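Local coordinates for X-ray repair cross complementing protein 1 variant (PDB 6WH1), which probably acts as a scaffold that assembles DNA single-strand break repair complexes, the chain here being its C-terminal BRCT domain, at residues 22-25 against 26-30; 71-74 against 75-79. All blocks are in the same frame, centred on the assembly; numbering follows the deposited sequence.

Overall arrangement
Both contacts are runs of i to i+4 interactions along single helices of the C-terminal BRCT domain. Contact 1 (22-25 with 26-30) lies on helix 21-31, which links strands 10-13 and 35-36 of the parallel sheet; contact 2 (71-74 with 75-79) lies on helix 72-81, which follows edge strand 68-70. Their centres are about 10 Å apart, and the two helices pack directly: Lys24 CD meets Tyr76 CE1 at 3.4 Å, Tyr28 CB meets Ile75 CG2 at 3.5 Å, and Leu25 CD2 meets Pro72 CB at 3.6 Å. Contact 1 also faces the chain of another protein, which Asn79 of contact 2 touches as well.

Contact 1: 22-25 against 26-30; sequences RRKL and IRYVT
Lys24 sends CG anti to its backbone N (chi1 -177°) while Tyr28, one turn on, has CG anti to its carbonyl carbon (chi1 -70°), and these two choices lay the lysine chain over the phenol ring. The evidence is a CH-pi contact: Lys24 CG stands 4.0 Å from the Tyr28 ring centroid, 28° off the ring normal. Bends at chi3 and chi4 then carry NZ round to the hydroxyl. The modelled separation of Lys24 NZ and Tyr28 OH, 2.4 Å, is too short to be taken literally at this resolution, so only the pairing of NZ with the hydroxyl is worth noting. Lys24 O lies over a face of the same ring, offset toward the rim, and accepts the Tyr28 N-H at 2.9 Å.

Equivalent backbone bonds lie on both sides of it along the helix: Ile26 N to Arg22 O at 3.0 Å before it, Val29 N to Leu25 O at 2.9 Å after it. Ile26 O takes two donors from opposite faces of its plane, Thr30 N and Thr30 OG1, the latter at 2.6 Å. Replacing Tyr28 by alanine would remove the ring under Lys24 CG, which is likely to leave that methylene without its CH-pi partner and to open a gap beside Asn79 of helix 72-81. Arg23 NH2 and Arg27 NH2 come within 4.7 Å of each other, and acidic groups on the chain of another protein, salt-bridged to both guanidinium groups, probably offset the like charges.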
loop_
_atom_site.group_PDB
_atom_site.type_symbol
_atom_site.label_atom_id
_atom_site.label_comp_id
_atom_site.label_asym_id
_atom_site.label_seq_id
_atom_site.Cartn_x
_atom_site.Cartn_y
_atom_site.Cartn_z
ATOM N N ARG A 22 -7.180 -6.730 -1.491
ATOM C CA ARG A 22 -6.124 -6.470 -0.517
ATOM C C ARG A 22 -4.979 -5.690 -1.154
ATOM O O ARG A 22 -4.511 -4.681 -0.604
ATOM C CB ARG A 22 -5.627 -7.792 0.069
ATOM C CG ARG A 22 -4.583 -7.646 1.165
ATOM C CD ARG A 22 -4.389 -8.954 1.924
ATOM N NE ARG A 22 -5.305 -9.079 3.057
ATOM C CZ ARG A 22 -5.048 -8.628 4.283
ATOM N NH1 ARG A 22 -3.899 -8.016 4.542
ATOM N NH2 ARG A 22 -5.942 -8.788 5.251
ATOM N N ARG A 23 -4.526 -6.141 -2.327
ATOM C CA ARG A 23 -3.464 -5.442 -3.042
ATOM C C ARG A 23 -3.888 -4.025 -3.407
ATOM O O ARG A 23 -3.097 -3.080 -3.280
ATOM C CB ARG A 23 -3.079 -6.228 -4.297
ATOM C CG ARG A 23 -1.586 -6.276 -4.577
ATOM C CD ARG A 23 -1.296 -6.821 -5.974
ATOM N NE ARG A 23 -1.745 -5.903 -7.019
ATOM C CZ ARG A 23 -0.982 -4.960 -7.564
ATOM N NH1 ARG A 23 0.275 -4.808 -7.169
ATOM N NH2 ARG A 23 -1.476 -4.167 -8.505
ATOM N N LYS A 24 -5.133 -3.856 -3.858
ATOM C CA LYS A 24 -5.592 -2.524 -4.244
ATOM C C LYS A 24 -5.613 -1.576 -3.047
ATOM O O LYS A 24 -5.205 -0.411 -3.155
ATOM C CB LYS A 24 -6.975 -2.620 -4.889
ATOM C CG LYS A 24 -7.531 -1.303 -5.396
ATOM C CD LYS A 24 -8.858 -1.515 -6.110
ATOM C CE LYS A 24 -8.812 -1.006 -7.541
ATOM N NZ LYS A 24 -9.371 0.371 -7.656
ATOM N N LEU A 25 -6.078 -2.064 -1.893
ATOM C CA LEU A 25 -6.112 -1.235 -0.691
ATOM C C LEU A 25 -4.707 -0.866 -0.242
ATOM O O LEU A 25 -4.455 0.282 0.154
ATOM C CB LEU A 25 -6.853 -1.964 0.428
ATOM C CG LEU A 25 -8.336 -2.216 0.164
ATOM C CD1 LEU A 25 -8.849 -3.351 1.038
ATOM C CD2 LEU A 25 -9.125 -0.937 0.399
ATOM N N ILE A 26 -3.782 -1.830 -0.280
ATOM C CA ILE A 26 -2.389 -1.526 0.031
ATOM C C ILE A 26 -1.879 -0.423 -0.888
ATOM O O ILE A 26 -1.273 0.561 -0.439
ATOM C CB ILE A 26 -1.527 -2.796 -0.074
ATOM C CG1 ILE A 26 -1.801 -3.723 1.115
ATOM C CG2 ILE A 26 -0.047 -2.437 -0.173
ATOM C CD1 ILE A 26 -1.238 -5.116 0.941
ATOM N N ARG A 27 -2.155 -0.556 -2.188
ATOM C CA ARG A 27 -1.708 0.437 -3.157
ATOM C C ARG A 27 -2.236 1.824 -2.809
ATOM O O ARG A 27 -1.472 2.792 -2.753
ATOM C CB ARG A 27 -2.150 0.028 -4.563
ATOM C CG ARG A 27 -1.854 1.064 -5.638
ATOM C CD ARG A 27 -2.200 0.542 -7.028
ATOM N NE ARG A 27 -2.127 1.586 -8.047
ATOM C CZ ARG A 27 -2.328 1.383 -9.345
ATOM N NH1 ARG A 27 -2.240 2.392 -10.201
ATOM N NH2 ARG A 27 -2.615 0.166 -9.790
ATOM N N TYR A 28 -3.541 1.938 -2.556
ATOM C CA TYR A 28 -4.133 3.264 -2.369
ATOM C C TYR A 28 -3.690 3.898 -1.053
ATOM O O TYR A 28 -3.325 5.088 -1.016
ATOM C CB TYR A 28 -5.656 3.177 -2.441
ATOM C CG TYR A 28 -6.186 2.883 -3.827
ATOM C CD1 TYR A 28 -5.356 2.942 -4.937
ATOM C CD2 TYR A 28 -7.521 2.551 -4.022
ATOM C CE1 TYR A 28 -5.838 2.674 -6.206
ATOM C CE2 TYR A 28 -8.011 2.282 -5.285
ATOM C CZ TYR A 28 -7.166 2.345 -6.373
ATOM O OH TYR A 28 -7.655 2.077 -7.632
ATOM N N VAL A 29 -3.713 3.126 0.037
ATOM C CA VAL A 29 -3.285 3.663 1.324
ATOM C C VAL A 29 -1.832 4.113 1.253
ATOM O O VAL A 29 -1.479 5.189 1.752
ATOM C CB VAL A 29 -3.512 2.628 2.442
ATOM C CG1 VAL A 29 -2.914 3.118 3.755
ATOM C CG2 VAL A 29 -4.997 2.348 2.608
ATOM N N THR A 30 -0.966 3.317 0.612
ATOM C CA THR A 30 0.425 3.728 0.457
ATOM C C THR A 30 0.529 4.986 -0.394
ATOM O O THR A 30 1.262 5.922 -0.053
ATOM C CB THR A 30 1.241 2.600 -0.173
ATOM O OG1 THR A 30 0.988 1.376 0.527
ATOM C CG2 THR A 30 2.728 2.924 -0.114
#

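Contact 2: 71-74 against 75-79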
loop_
_atom_site.group_PDB
_atom_site.type_symbol
_atom_site.label_atom_id
_atom_site.label_comp_id
_atom_site.label_asym_id
_atom_site.label_seq_id
_atom_site.Cartn_x
_atom_site.Cartn_y
_atom_site.Cartn_z
ATOM N N ARG A 71 -15.176 0.336 5.706
ATOM C CA ARG A 71 -15.208 -0.571 4.572
ATOM C C ARG A 71 -14.217 -0.132 3.497
ATOM O O ARG A 71 -13.863 1.049 3.413
ATOM C CB ARG A 71 -16.614 -0.627 3.983
ATOM C CG ARG A 71 -17.660 -1.140 4.960
ATOM C CD ARG A 71 -17.920 -2.620 4.758
ATOM N NE ARG A 71 -18.916 -3.135 5.693
ATOM C CZ ARG A 71 -18.722 -4.182 6.486
ATOM N NH1 ARG A 71 -17.565 -4.830 6.458
ATOM N NH2 ARG A 71 -19.685 -4.584 7.307
ATOM N N PRO A 72 -13.754 -1.073 2.667
ATOM C CA PRO A 72 -12.786 -0.717 1.609
ATOM C C PRO A 72 -13.304 0.314 0.614
ATOM O O PRO A 72 -12.494 0.963 -0.077
ATOM C CB PRO A 72 -12.508 -2.063 0.924
ATOM C CG PRO A 72 -12.816 -3.092 1.968
ATOM C CD PRO A 72 -13.955 -2.531 2.771
ATOM N N ARG A 73 -14.624 0.486 0.511
ATOM C CA ARG A 73 -15.148 1.488 -0.408
ATOM C C ARG A 73 -14.740 2.895 0.007
ATOM O O ARG A 73 -14.655 3.786 -0.845
ATOM C CB ARG A 73 -16.670 1.385 -0.516
ATOM C CG ARG A 73 -17.214 2.100 -1.746
ATOM C CD ARG A 73 -18.723 2.210 -1.729
ATOM N NE ARG A 73 -19.184 3.426 -2.396
ATOM C CZ ARG A 73 -20.378 3.973 -2.200
ATOM N NH1 ARG A 73 -21.233 3.407 -1.358
ATOM N NH2 ARG A 73 -20.718 5.082 -2.843
ATOM N N TRP A 74 -14.481 3.115 1.297
ATOM C CA TRP A 74 -13.935 4.400 1.724
ATOM C C TRP A 74 -12.634 4.702 0.997
ATOM O O TRP A 74 -12.461 5.786 0.432
ATOM C CB TRP A 74 -13.705 4.406 3.233
ATOM C CG TRP A 74 -13.072 5.671 3.743
ATOM C CD1 TRP A 74 -13.361 6.946 3.350
ATOM C CD2 TRP A 74 -12.041 5.782 4.736
ATOM N NE1 TRP A 74 -12.580 7.844 4.038
ATOM C CE2 TRP A 74 -11.763 7.156 4.897
ATOM C CE3 TRP A 74 -11.333 4.857 5.509
ATOM C CZ2 TRP A 74 -10.804 7.625 5.797
ATOM C CZ3 TRP A 74 -10.379 5.326 6.402
ATOM C CH2 TRP A 74 -10.124 6.698 6.536
ATOM N N ILE A 75 -11.701 3.747 1.013
ATOM C CA ILE A 75 -10.425 3.925 0.330
ATOM C C ILE A 75 -10.644 4.114 -1.165
ATOM O O ILE A 75 -10.043 5.001 -1.795
ATOM C CB ILE A 75 -9.504 2.725 0.622
ATOM C CG1 ILE A 75 -9.487 2.407 2.121
ATOM C CG2 ILE A 75 -8.104 2.988 0.109
ATOM C CD1 ILE A 75 -8.740 3.417 2.956
ATOM N N TYR A 76 -11.509 3.283 -1.759
ATOM C CA TYR A 76 -11.742 3.379 -3.201
ATOM C C TYR A 76 -12.244 4.766 -3.586
ATOM O O TYR A 76 -11.720 5.397 -4.511
ATOM C CB TYR A 76 -12.737 2.315 -3.659
ATOM C CG TYR A 76 -12.304 0.903 -3.372
ATOM C CD1 TYR A 76 -10.971 0.530 -3.484
ATOM C CD2 TYR A 76 -13.227 -0.057 -2.985
ATOM C CE1 TYR A 76 -10.571 -0.758 -3.216
ATOM C CE2 TYR A 76 -12.838 -1.349 -2.715
ATOM C CZ TYR A 76 -11.509 -1.695 -2.834
ATOM O OH TYR A 76 -11.113 -2.981 -2.565
ATOM N N SER A 77 -13.267 5.259 -2.883
ATOM C CA SER A 77 -13.847 6.554 -3.227
ATOM C C SER A 77 -12.922 7.702 -2.868
ATOM O O SER A 77 -12.956 8.748 -3.528
ATOM C CB SER A 77 -15.202 6.730 -2.541
ATOM O OG SER A 77 -15.948 5.529 -2.559
ATOM N N CYS A 78 -12.104 7.541 -1.824
ATOM C CA CYS A 78 -11.056 8.516 -1.562
ATOM C C CYS A 78 -10.142 8.642 -2.767
ATOM O O CYS A 78 -9.735 9.748 -3.140
ATOM C CB CYS A 78 -10.257 8.116 -0.323
ATOM S SG CYS A 78 -10.935 8.665 1.258
ATOM N N ASN A 79 -9.828 7.512 -3.403
ATOM C CA ASN A 79 -9.026 7.563 -4.622
ATOM C C ASN A 79 -9.801 8.201 -5.772
ATOM O O ASN A 79 -9.237 8.977 -6.554
ATOM C CB ASN A 79 -8.561 6.161 -5.013
ATOM C CG ASN A 79 -7.866 6.135 -6.361
ATOM O OD1 ASN A 79 -6.745 6.624 -6.503
ATOM N ND2 ASN A 79 -8.538 5.574 -7.362
#
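The Tyr76 ring carries Pro72 O over one face, 3.1 Å above its plane and offset toward the rim, and the Pro72 CB comes to 3.7 Å from Tyr76 CE2. The indole of Trp74 is met obliquely by the sulfur of Cys78, a Cys sulfur-aromatic contact with SG 3.9 Å from the centroid of the five-membered ring and 37° off its normal. Both pairs span one turn of helix 72-81, the last helix of this BRCT domain, and Trp74 followed four residues on by Cys78 matches the W-x-x-x-[C/S] signature of the BRCT family. The six-membered side of the indole touches a second neighbour, since Trp74 CE3 lies 3.9 Å from Ile75 CD1.

A chi1 of 177° swings the Trp74 indole off the helix to meet the rings of Phe46 and Tyr90, and its NE1 bonds to Leu85 O. Pro72, Ile75 and Tyr76 lie on the side facing helix 21-31. Arg71, next to Pro72 in the chain, uses NH1 to bond Gln51 O and Thr49 O.

Regular i to i+4 bonds run beneath these side chains. Tyr76 N reaches Pro72 O at 3.0 Å, and Cys78 N reaches Trp74 O at 2.9 Å. Arg73 O is gripped twice by one residue: Ser77 N approaches from one face of the carbonyl plane, and the Ser77 hydroxyl donates from the opposite face, with OG 2.8 Å from Arg73 O and tilted 30° from that plane.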